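Local structure of SVP1-like protein 2 (Kluyveromyces lactis, 4V16) at residues S269-K274 / F307-N312; A240-K245 / L294-P299; I116-F121 / G143-S148. The protein is a PROPPIN, a beta-propeller protein of seven four-stranded blades that binds phosphoinositides, probably associates with membranes through them, and is linked to protein transport. One frame throughout, in Å; residues are numbered along the deposited sequence.

Interaction 1. Residues S269-K274 / F307-N312; sequences SICNFK and FKLNYN
Phe-307 drives the edge of its ring into one face of Phe-273, a T-shaped (edge-to-face) pair with ring centroids 5.2 Å apart and planes at 80°. CE2 of Phe-307 does most of the touching: it stands 3.5 Å above the plane of the Phe-273 ring, displaced toward the rim, and its distance to CE1 of Phe-273 is 3.6 Å. CZ of Phe-307 follows a little farther off. CG of Phe-273 lies opposite the backbone N (chi1 -170°), which carries the ring toward strand 303-312. Two residues back, Cys-271 meets Leu-309, SG lying beside CD1. The leucine leaves its backbone at an angle to the other strand, and the far end of the side chain makes up the difference.

The strands run antiparallel across the contact, so Cys-271 faces Leu-309 and Phe-273 faces Phe-307, but each is bonded within its own sheet: Phe-273 pairs through its backbone with Leu-248, Phe-307 with Leu-294. Cys-271 also packs on Val-250 and Trp-318, and Phe-307 on Leu-275. Replacing Phe-273 by an alanine would probably strip the Phe-307 edge of the aromatic face it points into and open a gap between the two blades. The engineered Gly-Ser linker in place of loop 6CD comes shortly before 269-274. No hydrogen bond crosses between the segments, so the sixth and seventh blades meet here through aromatic and apolar packing, with shape rather than directed polar bonds setting the fit.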
ATOM      1  N   SER A 269      18.519   5.186   9.541  1.00 34.36           N
ATOM      2  CA  SER A 269      18.188   3.807   9.210  1.00 30.64           C
ATOM      3  C   SER A 269      19.265   2.856   9.709  1.00 33.26           C
ATOM      4  O   SER A 269      20.441   3.215   9.781  1.00 33.92           O
ATOM      5  CB  SER A 269      18.007   3.644   7.699  1.00 34.35           C
ATOM      6  OG  SER A 269      19.205   3.946   7.005  1.00 42.04           O
ATOM      7  N   ILE A 270      18.853   1.642  10.059  1.00 35.82           N
ATOM      8  CA  ILE A 270      19.782   0.604  10.487  1.00 38.72           C
ATOM      9  C   ILE A 270      20.377  -0.113   9.271  1.00 41.35           C
ATOM     10  O   ILE A 270      21.362  -0.843   9.390  1.00 39.76           O
ATOM     11  CB  ILE A 270      19.091  -0.422  11.420  1.00 39.91           C
ATOM     12  CG1 ILE A 270      17.987  -1.178  10.675  1.00 35.54           C
ATOM     13  CG2 ILE A 270      18.522   0.284  12.647  1.00 28.22           C
ATOM     14  CD1 ILE A 270      17.239  -2.179  11.516  1.00 35.08           C
ATOM     15  N   CYS A 271      19.772   0.105   8.104  1.00 47.48           N
ATOM     16  CA  CYS A 271      20.218  -0.516   6.858  1.00 33.57           C
ATOM     17  C   CYS A 271      20.132   0.445   5.685  1.00 33.57           C
ATOM     18  O   CYS A 271      19.358   1.403   5.706  1.00 39.78           O
ATOM     19  CB  CYS A 271      19.379  -1.752   6.535  1.00 39.93           C
ATOM     20  SG  CYS A 271      19.760  -3.196   7.509  1.00 43.71           S
ATOM     21  N   ASN A 272      20.929   0.168   4.662  1.00 35.76           N
ATOM     22  CA  ASN A 272      20.832   0.864   3.390  1.00 31.45           C
ATOM     23  C   ASN A 272      21.189  -0.091   2.265  1.00 31.61           C
ATOM     24  O   ASN A 272      21.985  -1.011   2.455  1.00 32.27           O
ATOM     25  CB  ASN A 272      21.748   2.085   3.360  1.00 29.45           C
ATOM     26  CG  ASN A 272      21.329   3.149   4.347  1.00 33.44           C
ATOM     27  OD1 ASN A 272      20.295   3.793   4.176  1.00 41.18           O
ATOM     28  ND2 ASN A 272      22.130   3.343   5.390  1.00 36.31           N
ATOM     29  N   PHE A 273      20.595   0.120   1.098  1.00 28.70           N
ATOM     30  CA  PHE A 273      20.918  -0.698  -0.060  1.00 29.47           C
ATOM     31  C   PHE A 273      20.565   0.016  -1.356  1.00 30.53           C
ATOM     32  O   PHE A 273      19.395   0.288  -1.628  1.00 29.74           O
ATOM     33  CB  PHE A 273      20.192  -2.042   0.013  1.00 27.41           C
ATOM     34  CG  PHE A 273      20.658  -3.035  -1.012  1.00 31.02           C
ATOM     35  CD1 PHE A 273      20.127  -3.035  -2.293  1.00 31.60           C
ATOM     36  CD2 PHE A 273      21.632  -3.967  -0.697  1.00 29.50           C
ATOM     37  CE1 PHE A 273      20.559  -3.946  -3.239  1.00 28.01           C
ATOM     38  CE2 PHE A 273      22.066  -4.882  -1.639  1.00 27.12           C
ATOM     39  CZ  PHE A 273      21.528  -4.871  -2.909  1.00 24.77           C
ATOM     40  N   LYS A 274      21.587   0.317  -2.151  1.00 28.30           N
ATOM     41  CA  LYS A 274      21.384   0.895  -3.474  1.00 27.63           C
ATOM     42  C   LYS A 274      20.727  -0.130  -4.387  1.00 28.67           C
ATOM     43  O   LYS A 274      21.371  -1.083  -4.828  1.00 30.40           O
ATOM     44  CB  LYS A 274      22.713   1.366  -4.067  1.00 24.76           C
ATOM     45  CG  LYS A 274      23.341   2.529  -3.316  1.00 29.50           C
ATOM     46  CD  LYS A 274      24.780   2.761  -3.740  1.00 28.97           C
ATOM     47  CE  LYS A 274      25.354   4.011  -3.090  1.00 37.69           C
ATOM     48  NZ  LYS A 274      25.325   3.942  -1.602  1.00 42.48           N
ATOM     49  N   PHE A 307      14.952  -9.888  -0.686  1.00 33.36           N
ATOM     50  CA  PHE A 307      15.994  -9.416   0.225  1.00 30.40           C
ATOM     51  C   PHE A 307      15.997 -10.191   1.539  1.00 37.75           C
ATOM     52  O   PHE A 307      14.947 -10.631   2.013  1.00 42.17           O
ATOM     53  CB  PHE A 307      15.811  -7.926   0.521  1.00 28.82           C
ATOM     54  CG  PHE A 307      16.148  -7.030  -0.633  1.00 30.17           C
ATOM     55  CD1 PHE A 307      15.182  -6.681  -1.562  1.00 26.69           C
ATOM     56  CD2 PHE A 307      17.430  -6.526  -0.785  1.00 33.34           C
ATOM     57  CE1 PHE A 307      15.489  -5.852  -2.623  1.00 27.99           C
ATOM     58  CE2 PHE A 307      17.745  -5.696  -1.845  1.00 32.59           C
ATOM     59  CZ  PHE A 307      16.771  -5.358  -2.765  1.00 32.52           C
ATOM     60  N   LYS A 308      17.184 -10.351   2.120  1.00 36.67           N
ATOM     61  CA  LYS A 308      17.322 -10.878   3.475  1.00 38.33           C
ATOM     62  C   LYS A 308      17.872  -9.794   4.394  1.00 35.72           C
ATOM     63  O   LYS A 308      18.857  -9.131   4.067  1.00 37.37           O
ATOM     64  CB  LYS A 308      18.236 -12.107   3.500  1.00 38.48           C
ATOM     65  CG  LYS A 308      18.407 -12.740   4.885  1.00 33.53           C
ATOM     66  CD  LYS A 308      17.110 -13.372   5.387  1.00 52.79           C
ATOM     67  CE  LYS A 308      17.204 -13.781   6.850  1.00 58.50           C
ATOM     68  NZ  LYS A 308      18.223 -14.842   7.087  1.00 57.83           N
ATOM     69  N   LEU A 309      17.227  -9.616   5.542  1.00 36.45           N
ATOM     70  CA  LEU A 309      17.671  -8.641   6.531  1.00 36.39           C
ATOM     71  C   LEU A 309      18.518  -9.336   7.591  1.00 37.29           C
ATOM     72  O   LEU A 309      17.987  -9.947   8.517  1.00 43.75           O
ATOM     73  CB  LEU A 309      16.470  -7.940   7.169  1.00 39.43           C
ATOM     74  CG  LEU A 309      16.772  -6.849   8.198  1.00 33.85           C
ATOM     75  CD1 LEU A 309      17.646  -5.754   7.609  1.00 38.30           C
ATOM     76  CD2 LEU A 309      15.476  -6.259   8.732  1.00 38.65           C
ATOM     77  N   ASN A 310      19.837  -9.241   7.444  1.00 39.80           N
ATOM     78  CA  ASN A 310      20.767  -9.937   8.328  1.00 43.31           C
ATOM     79  C   ASN A 310      21.136  -9.118   9.560  1.00 36.39           C
ATOM     80  O   ASN A 310      21.058  -7.890   9.544  1.00 38.60           O
ATOM     81  CB  ASN A 310      22.038 -10.309   7.564  1.00 43.22           C
ATOM     82  CG  ASN A 310      21.823 -11.454   6.595  1.00 43.49           C
ATOM     83  OD1 ASN A 310      21.158 -12.440   6.917  1.00 52.54           O
ATOM     84  ND2 ASN A 310      22.385 -11.329   5.399  1.00 41.33           N
ATOM     85  N   TYR A 311      21.543  -9.810  10.620  1.00 44.36           N
ATOM     86  CA  TYR A 311      21.942  -9.164  11.865  1.00 43.97           C
ATOM     87  C   TYR A 311      23.148  -9.864  12.480  1.00 47.51           C
ATOM     88  O   TYR A 311      23.155 -11.086  12.640  1.00 47.13           O
ATOM     89  CB  TYR A 311      20.783  -9.152  12.864  1.00 39.47           C
ATOM     90  CG  TYR A 311      21.112  -8.464  14.171  1.00 45.76           C
ATOM     91  CD1 TYR A 311      21.244  -7.084  14.235  1.00 45.26           C
ATOM     92  CD2 TYR A 311      21.287  -9.194  15.342  1.00 52.54           C
ATOM     93  CE1 TYR A 311      21.544  -6.448  15.425  1.00 48.42           C
ATOM     94  CE2 TYR A 311      21.587  -8.565  16.538  1.00 49.28           C
ATOM     95  CZ  TYR A 311      21.715  -7.191  16.573  1.00 52.02           C
ATOM     96  OH  TYR A 311      22.013  -6.552  17.754  1.00 53.34           O
ATOM     97  N   ASN A 312      24.167  -9.079  12.813  1.00 51.77           N
ATOM     98  CA  ASN A 312      25.347  -9.584  13.502  1.00 53.33           C
ATOM     99  C   ASN A 312      25.263  -9.260  14.991  1.00 60.62           C
ATOM    100  O   ASN A 312      25.457  -8.114  15.399  1.00 54.05           O
ATOM    101  CB  ASN A 312      26.615  -8.986  12.892  1.00 59.93           C
ATOM    102  CG  ASN A 312      27.880  -9.527  13.526  1.00 64.06           C
ATOM    103  OD1 ASN A 312      27.853 -10.523  14.253  1.00 66.12           O
ATOM    104  ND2 ASN A 312      29.002  -8.876  13.248  1.00 63.09           N
TER

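Interaction 2. Residues A240-K245 / L294-P299; sequences AVVSDK and LVIVWP
Ala-240 comes first, its CB pointing at the other strand and touching CD2 of Leu-294 at 3.5 Å. The leucine reaches it with CG opposite its own carbonyl carbon (chi1 -68°), which turns one methyl onto the small alanine. Val-241 faces the other way, onto Ile-227 and Met-230 of the first strand in its own sheet. Val-242 turns back across the interface, and its CG2 approaches CD1 of Ile-296 at 4.4 Å, a looser meeting of two branched side chains. Ile-296 is occupied on another branch too: its CG2 sits 3.5 Å above the ring plane of Trp-298, toward the rim, while NE1 of that tryptophan is hydrogen-bonded to Asp-305.

At Ser-243 the strand gives way to a turn, where OG accepts a weak hydrogen bond from the backbone N of Lys-245. Beyond it, the lysine forms a salt bridge with Asp-223.

Across the interface the two strands run in the same direction, each the second of the four in its blade. Strand 285-288, the first of the seventh blade, supplies shared neighbours: Trp-288 packs on both Ala-240 and Leu-294, and Ile-286 on both Val-242 and Ile-296. From the same strand as Leu-294, Val-297 packs on Tyr-20 and Phe-22 of strand 19-22, extending the apolar contacts to the first blade.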
ATOM      1  N   ALA A 240      10.262  -0.343   6.366  1.00 30.61           N
ATOM      2  CA  ALA A 240      11.033  -0.275   5.127  1.00 29.27           C
ATOM      3  C   ALA A 240      10.620   0.944   4.305  1.00 26.08           C
ATOM      4  O   ALA A 240       9.445   1.306   4.276  1.00 29.34           O
ATOM      5  CB  ALA A 240      10.849  -1.547   4.319  1.00 25.92           C
ATOM      6  N   VAL A 241      11.590   1.570   3.645  1.00 24.19           N
ATOM      7  CA  VAL A 241      11.339   2.769   2.849  1.00 27.85           C
ATOM      8  C   VAL A 241      12.190   2.771   1.584  1.00 26.21           C
ATOM      9  O   VAL A 241      13.360   2.394   1.618  1.00 28.94           O
ATOM     10  CB  VAL A 241      11.641   4.054   3.653  1.00 31.55           C
ATOM     11  CG1 VAL A 241      11.323   5.297   2.830  1.00 26.66           C
ATOM     12  CG2 VAL A 241      10.861   4.066   4.960  1.00 27.97           C
ATOM     13  N   VAL A 242      11.595   3.205   0.474  1.00 27.43           N
ATOM     14  CA  VAL A 242      12.315   3.355  -0.788  1.00 25.29           C
ATOM     15  C   VAL A 242      12.054   4.740  -1.379  1.00 27.99           C
ATOM     16  O   VAL A 242      10.905   5.166  -1.502  1.00 28.03           O
ATOM     17  CB  VAL A 242      11.907   2.272  -1.808  1.00 21.71           C
ATOM     18  CG1 VAL A 242      12.593   2.506  -3.148  1.00 25.18           C
ATOM     19  CG2 VAL A 242      12.249   0.883  -1.279  1.00 26.18           C
ATOM     20  N   SER A 243      13.130   5.432  -1.745  1.00 32.94           N
ATOM     21  CA  SER A 243      13.038   6.774  -2.312  1.00 31.54           C
ATOM     22  C   SER A 243      13.268   6.747  -3.817  1.00 31.54           C
ATOM     23  O   SER A 243      13.635   5.713  -4.374  1.00 29.73           O
ATOM     24  CB  SER A 243      14.059   7.699  -1.652  1.00 34.26           C
ATOM     25  OG  SER A 243      15.371   7.188  -1.812  1.00 35.43           O
ATOM     26  N   ASP A 244      13.062   7.887  -4.472  1.00 38.26           N
ATOM     27  CA  ASP A 244      13.324   7.990  -5.903  1.00 35.12           C
ATOM     28  C   ASP A 244      14.832   8.046  -6.158  1.00 34.10           C
ATOM     29  O   ASP A 244      15.277   8.010  -7.304  1.00 37.04           O
ATOM     30  CB  ASP A 244      12.617   9.212  -6.504  1.00 35.07           C
ATOM     31  CG  ASP A 244      13.160  10.532  -5.983  1.00 41.01           C
ATOM     32  OD1 ASP A 244      13.964  10.525  -5.030  1.00 43.49           O
ATOM     33  OD2 ASP A 244      12.766  11.586  -6.526  1.00 41.11           O
ATOM     34  N   LYS A 245      15.610   8.147  -5.080  1.00 37.23           N
ATOM     35  CA  LYS A 245      17.051   7.900  -5.136  1.00 32.95           C
ATOM     36  C   LYS A 245      17.310   6.418  -5.384  1.00 33.48           C
ATOM     37  O   LYS A 245      18.414   6.025  -5.757  1.00 32.74           O
ATOM     38  CB  LYS A 245      17.732   8.323  -3.835  1.00 39.36           C
ATOM     39  CG  LYS A 245      18.445   9.659  -3.868  1.00 39.44           C
ATOM     40  CD  LYS A 245      19.464   9.720  -2.740  1.00 53.44           C
ATOM     41  CE  LYS A 245      19.976  11.126  -2.496  1.00 65.89           C
ATOM     42  NZ  LYS A 245      21.000  11.143  -1.412  1.00 62.09           N
ATOM     43  N   LEU A 294      12.213  -9.172   2.735  1.00 32.91           N
ATOM     44  CA  LEU A 294      11.420  -8.244   1.933  1.00 30.83           C
ATOM     45  C   LEU A 294      11.372  -8.680   0.479  1.00 31.48           C
ATOM     46  O   LEU A 294      12.232  -9.434   0.016  1.00 29.59           O
ATOM     47  CB  LEU A 294      11.988  -6.824   1.999  1.00 27.02           C
ATOM     48  CG  LEU A 294      11.916  -6.066   3.322  1.00 33.19           C
ATOM     49  CD1 LEU A 294      13.009  -6.525   4.274  1.00 46.40           C
ATOM     50  CD2 LEU A 294      12.024  -4.572   3.066  1.00 33.46           C
ATOM     51  N   VAL A 295      10.368  -8.187  -0.239  1.00 29.72           N
ATOM     52  CA  VAL A 295      10.300  -8.350  -1.682  1.00 27.36           C
ATOM     53  C   VAL A 295       9.928  -7.020  -2.333  1.00 28.49           C
ATOM     54  O   VAL A 295       8.913  -6.414  -1.986  1.00 28.83           O
ATOM     55  CB  VAL A 295       9.283  -9.434  -2.092  1.00 28.16           C
ATOM     56  CG1 VAL A 295       9.125  -9.481  -3.609  1.00 29.41           C
ATOM     57  CG2 VAL A 295       9.718 -10.793  -1.572  1.00 34.72           C
ATOM     58  N   ILE A 296      10.760  -6.573  -3.272  1.00 27.40           N
ATOM     59  CA  ILE A 296      10.478  -5.375  -4.056  1.00 29.98           C
ATOM     60  C   ILE A 296       9.980  -5.783  -5.436  1.00 30.14           C
ATOM     61  O   ILE A 296      10.699  -6.446  -6.183  1.00 35.52           O
ATOM     62  CB  ILE A 296      11.724  -4.478  -4.217  1.00 30.61           C
ATOM     63  CG1 ILE A 296      12.351  -4.159  -2.858  1.00 28.01           C
ATOM     64  CG2 ILE A 296      11.364  -3.190  -4.951  1.00 31.71           C
ATOM     65  CD1 ILE A 296      11.440  -3.412  -1.904  1.00 34.52           C
ATOM     66  N   VAL A 297       8.754  -5.390  -5.768  1.00 26.25           N
ATOM     67  CA  VAL A 297       8.169  -5.706  -7.067  1.00 31.00           C
ATOM     68  C   VAL A 297       8.335  -4.536  -8.033  1.00 29.84           C
ATOM     69  O   VAL A 297       7.948  -3.409  -7.724  1.00 32.70           O
ATOM     70  CB  VAL A 297       6.676  -6.058  -6.939  1.00 29.72           C
ATOM     71  CG1 VAL A 297       6.021  -6.165  -8.311  1.00 27.94           C
ATOM     72  CG2 VAL A 297       6.511  -7.359  -6.166  1.00 31.03           C
ATOM     73  N   TRP A 298       8.907  -4.818  -9.200  1.00 30.11           N
ATOM     74  CA  TRP A 298       9.126  -3.802 -10.225  1.00 33.01           C
ATOM     75  C   TRP A 298       8.132  -3.985 -11.373  1.00 33.32           C
ATOM     76  O   TRP A 298       8.244  -4.944 -12.136  1.00 31.77           O
ATOM     77  CB  TRP A 298      10.558  -3.874 -10.754  1.00 37.43           C
ATOM     78  CG  TRP A 298      11.605  -3.705  -9.694  1.00 34.89           C
ATOM     79  CD1 TRP A 298      12.291  -4.696  -9.056  1.00 33.39           C
ATOM     80  CD2 TRP A 298      12.086  -2.468  -9.150  1.00 30.64           C
ATOM     81  NE1 TRP A 298      13.170  -4.155  -8.149  1.00 30.03           N
ATOM     82  CE2 TRP A 298      13.064  -2.790  -8.187  1.00 32.05           C
ATOM     83  CE3 TRP A 298      11.786  -1.122  -9.383  1.00 26.01           C
ATOM     84  CZ2 TRP A 298      13.745  -1.816  -7.458  1.00 30.88           C
ATOM     85  CZ3 TRP A 298      12.461  -0.155  -8.657  1.00 31.84           C
ATOM     86  CH2 TRP A 298      13.429  -0.509  -7.706  1.00 31.34           C
ATOM     87  N   PRO A 299       7.155  -3.069 -11.505  1.00 34.48           N
ATOM     88  CA  PRO A 299       6.094  -3.260 -12.505  1.00 32.31           C
ATOM     89  C   PRO A 299       6.580  -3.245 -13.955  1.00 38.40           C
ATOM     90  O   PRO A 299       6.269  -4.173 -14.702  1.00 38.99           O
ATOM     91  CB  PRO A 299       5.147  -2.082 -12.246  1.00 30.23           C
ATOM     92  CG  PRO A 299       5.973  -1.060 -11.557  1.00 30.95           C
ATOM     93  CD  PRO A 299       6.972  -1.819 -10.743  1.00 32.36           C
TER

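Interaction 3. Residues I116-F121 / G143-S148; sequences ISIFKF and GLLVYS
Packing of one propeller blade against the next is what this contact consists of: strand 115-120, third in its four-stranded sheet, meets strand 144-148, second in the following one. The main touch is Ile-116 on Tyr-147. The CD1 methyl of the isoleucine comes to 3.5 Å from CB of the tyrosine and lies near CG as well, so the base of the aromatic side chain is what it meets, not the hydroxyl end. The two side chains cross obliquely. In Tyr-147, CG lies between the backbone N and the carbonyl carbon (chi1 64°), which sets the direction of the ring; CB meets the methyl whatever chi1 is, and this rotation puts CG near it too.

The second touch joins Ile-118 and Leu-145, which reach toward each other tip to tip, with CD1 of the isoleucine 4.1 Å from CD2 of the leucine. Ile-118 comes two residues after Ile-116, Leu-145 two before Tyr-147, so the strands pass each other antiparallel. No hydrogen bond links the segments, and the meeting atoms are all carbon.

Strand 138-141, first in the blade of Tyr-147, also lines the interface: Cys-138 packs on both Ile-116 and Tyr-147, and Phe-140 on Leu-145. In strand 107-112, which adjoins 115-120 in its sheet, Val-109 packs on Ile-116 and Phe-107 on Ile-118. The ring of Tyr-147 also meets that of His-157. On the other face of strand 144-148, Leu-144 and Val-146 pack on Leu-187 and Val-185 of strand 182-187, carrying the blade-to-blade packing onward to the fifth sheet.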
ATOM      1  N   ILE A 116     -13.646  10.386  -0.839  1.00 34.48           N
ATOM      2  CA  ILE A 116     -13.563   9.008  -0.360  1.00 39.60           C
ATOM      3  C   ILE A 116     -14.967   8.446  -0.140  1.00 40.12           C
ATOM      4  O   ILE A 116     -15.733   8.981   0.664  1.00 42.04           O
ATOM      5  CB  ILE A 116     -12.767   8.904   0.960  1.00 37.88           C
ATOM      6  CG1 ILE A 116     -11.322   9.365   0.752  1.00 35.66           C
ATOM      7  CG2 ILE A 116     -12.793   7.466   1.492  1.00 30.34           C
ATOM      8  CD1 ILE A 116     -10.520   9.485   2.036  1.00 35.35           C
ATOM      9  N   SER A 117     -15.293   7.366  -0.847  1.00 34.74           N
ATOM     10  CA  SER A 117     -16.589   6.705  -0.706  1.00 34.78           C
ATOM     11  C   SER A 117     -16.443   5.398   0.066  1.00 33.44           C
ATOM     12  O   SER A 117     -15.440   4.699  -0.072  1.00 34.42           O
ATOM     13  CB  SER A 117     -17.209   6.433  -2.077  1.00 33.81           C
ATOM     14  OG  SER A 117     -17.322   7.627  -2.828  1.00 39.32           O
ATOM     15  N   ILE A 118     -17.452   5.074   0.870  1.00 34.57           N
ATOM     16  CA  ILE A 118     -17.429   3.876   1.701  1.00 30.64           C
ATOM     17  C   ILE A 118     -18.700   3.049   1.501  1.00 36.31           C
ATOM     18  O   ILE A 118     -19.777   3.425   1.970  1.00 41.42           O
ATOM     19  CB  ILE A 118     -17.278   4.237   3.194  1.00 36.75           C
ATOM     20  CG1 ILE A 118     -15.990   5.041   3.410  1.00 35.52           C
ATOM     21  CG2 ILE A 118     -17.276   2.973   4.056  1.00 39.87           C
ATOM     22  CD1 ILE A 118     -15.812   5.572   4.824  1.00 40.33           C
ATOM     23  N   PHE A 119     -18.560   1.925   0.803  1.00 37.65           N
ATOM     24  CA  PHE A 119     -19.672   1.007   0.570  1.00 40.33           C
ATOM     25  C   PHE A 119     -19.598  -0.180   1.529  1.00 40.14           C
ATOM     26  O   PHE A 119     -18.569  -0.413   2.161  1.00 43.58           O
ATOM     27  CB  PHE A 119     -19.670   0.501  -0.874  1.00 36.14           C
ATOM     28  CG  PHE A 119     -19.635   1.594  -1.904  1.00 40.29           C
ATOM     29  CD1 PHE A 119     -18.436   2.192  -2.261  1.00 38.77           C
ATOM     30  CD2 PHE A 119     -20.798   2.019  -2.524  1.00 40.28           C
ATOM     31  CE1 PHE A 119     -18.399   3.195  -3.213  1.00 39.57           C
ATOM     32  CE2 PHE A 119     -20.767   3.021  -3.478  1.00 42.52           C
ATOM     33  CZ  PHE A 119     -19.566   3.611  -3.820  1.00 40.78           C
ATOM     34  N   LYS A 120     -20.694  -0.926   1.625  1.00 44.52           N
ATOM     35  CA  LYS A 120     -20.741  -2.141   2.432  1.00 41.78           C
ATOM     36  C   LYS A 120     -20.209  -3.325   1.633  1.00 43.15           C
ATOM     37  O   LYS A 120     -20.464  -3.431   0.432  1.00 41.66           O
ATOM     38  CB  LYS A 120     -22.175  -2.419   2.897  1.00 41.12           C
ATOM     39  CG  LYS A 120     -22.351  -3.713   3.684  1.00 38.91           C
ATOM     40  CD  LYS A 120     -23.821  -4.047   3.864  1.00 39.94           C
ATOM     41  CE  LYS A 120     -24.008  -5.349   4.628  1.00 52.59           C
ATOM     42  NZ  LYS A 120     -25.445  -5.720   4.771  1.00 59.02           N
ATOM     43  N   PHE A 121     -19.473  -4.212   2.297  1.00 42.28           N
ATOM     44  CA  PHE A 121     -19.026  -5.445   1.660  1.00 41.04           C
ATOM     45  C   PHE A 121     -20.039  -6.551   1.931  1.00 44.24           C
ATOM     46  O   PHE A 121     -20.033  -7.176   2.993  1.00 47.16           O
ATOM     47  CB  PHE A 121     -17.640  -5.857   2.152  1.00 37.63           C
ATOM     48  CG  PHE A 121     -17.004  -6.920   1.309  1.00 37.20           C
ATOM     49  CD1 PHE A 121     -16.261  -6.579   0.193  1.00 39.47           C
ATOM     50  CD2 PHE A 121     -17.169  -8.261   1.616  1.00 39.28           C
ATOM     51  CE1 PHE A 121     -15.681  -7.552  -0.594  1.00 37.74           C
ATOM     52  CE2 PHE A 121     -16.590  -9.241   0.832  1.00 39.14           C
ATOM     53  CZ  PHE A 121     -15.847  -8.885  -0.275  1.00 42.00           C
ATOM     54  N   GLY A 143     -10.266  -1.737   9.490  1.00 55.13           N
ATOM     55  CA  GLY A 143     -11.360  -0.920   9.985  1.00 51.71           C
ATOM     56  C   GLY A 143     -10.955   0.489  10.376  1.00 51.48           C
ATOM     57  O   GLY A 143     -11.774   1.252  10.890  1.00 51.47           O
ATOM     58  N   LEU A 144      -9.696   0.838  10.124  1.00 52.84           N
ATOM     59  CA  LEU A 144      -9.158   2.137  10.514  1.00 44.73           C
ATOM     60  C   LEU A 144      -8.830   2.987   9.288  1.00 41.30           C
ATOM     61  O   LEU A 144      -7.968   2.627   8.485  1.00 42.55           O
ATOM     62  CB  LEU A 144      -7.912   1.947  11.377  1.00 44.84           C
ATOM     63  CG  LEU A 144      -7.505   3.119  12.268  1.00 49.69           C
ATOM     64  CD1 LEU A 144      -8.565   3.410  13.320  1.00 55.06           C
ATOM     65  CD2 LEU A 144      -6.178   2.812  12.928  1.00 52.44           C
ATOM     66  N   LEU A 145      -9.525   4.113   9.156  1.00 39.04           N
ATOM     67  CA  LEU A 145      -9.373   4.995   8.002  1.00 37.88           C
ATOM     68  C   LEU A 145      -8.483   6.190   8.321  1.00 34.50           C
ATOM     69  O   LEU A 145      -8.652   6.850   9.346  1.00 36.09           O
ATOM     70  CB  LEU A 145     -10.744   5.486   7.523  1.00 44.01           C
ATOM     71  CG  LEU A 145     -10.761   6.480   6.357  1.00 31.91           C
ATOM     72  CD1 LEU A 145     -10.174   5.858   5.097  1.00 33.50           C
ATOM     73  CD2 LEU A 145     -12.178   6.973   6.103  1.00 39.43           C
ATOM     74  N   VAL A 146      -7.536   6.457   7.426  1.00 35.65           N
ATOM     75  CA  VAL A 146      -6.673   7.627   7.529  1.00 34.79           C
ATOM     76  C   VAL A 146      -6.715   8.398   6.216  1.00 33.83           C
ATOM     77  O   VAL A 146      -6.593   7.812   5.141  1.00 33.34           O
ATOM     78  CB  VAL A 146      -5.216   7.239   7.857  1.00 28.99           C
ATOM     79  CG1 VAL A 146      -4.334   8.480   7.947  1.00 28.92           C
ATOM     80  CG2 VAL A 146      -5.158   6.452   9.159  1.00 35.36           C
ATOM     81  N   TYR A 147      -6.900   9.710   6.307  1.00 33.71           N
ATOM     82  CA  TYR A 147      -6.912  10.563   5.126  1.00 34.88           C
ATOM     83  C   TYR A 147      -6.445  11.968   5.485  1.00 36.68           C
ATOM     84  O   TYR A 147      -6.516  12.379   6.645  1.00 37.03           O
ATOM     85  CB  TYR A 147      -8.312  10.605   4.499  1.00 34.84           C
ATOM     86  CG  TYR A 147      -9.379  11.223   5.380  1.00 37.99           C
ATOM     87  CD1 TYR A 147     -10.109  10.447   6.271  1.00 38.95           C
ATOM     88  CD2 TYR A 147      -9.664  12.582   5.312  1.00 40.16           C
ATOM     89  CE1 TYR A 147     -11.087  11.007   7.076  1.00 39.88           C
ATOM     90  CE2 TYR A 147     -10.640  13.150   6.113  1.00 40.81           C
ATOM     91  CZ  TYR A 147     -11.348  12.359   6.991  1.00 42.34           C
ATOM     92  OH  TYR A 147     -12.318  12.921   7.789  1.00 40.31           O
ATOM     93  N   SER A 148      -5.958  12.698   4.486  1.00 33.93           N
ATOM     94  CA  SER A 148      -5.482  14.061   4.688  1.00 36.91           C
ATOM     95  C   SER A 148      -6.626  15.063   4.552  1.00 40.66           C
ATOM     96  O   SER A 148      -7.523  14.885   3.728  1.00 36.33           O
ATOM     97  CB  SER A 148      -4.367  14.391   3.691  1.00 35.65           C
ATOM     98  OG  SER A 148      -4.786  14.164   2.355  1.00 37.48           O
TER

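How the interactions relate
Going from the N terminus, interaction 3 comes first and is complete before the others begin: 143-148 returns to 116-121 after 21 residues that include the last strand of the third blade and the first of the fourth, joining these blades. Then 240-245 opens interaction 2 and 269-274 opens interaction 1; 294-299 closes the former and 307-312 the latter, so these two loops cross. Both join the sixth blade to the seventh, interaction 2 nearer the centre of the chain and interaction 1 farther out. They touch through neighbouring strands of the seventh blade, where Phe-307 CE1 packs on Ile-296 CG1. Interaction 3 lies on the opposite side of the propeller, its nearest atoms about 16 Å from interaction 2.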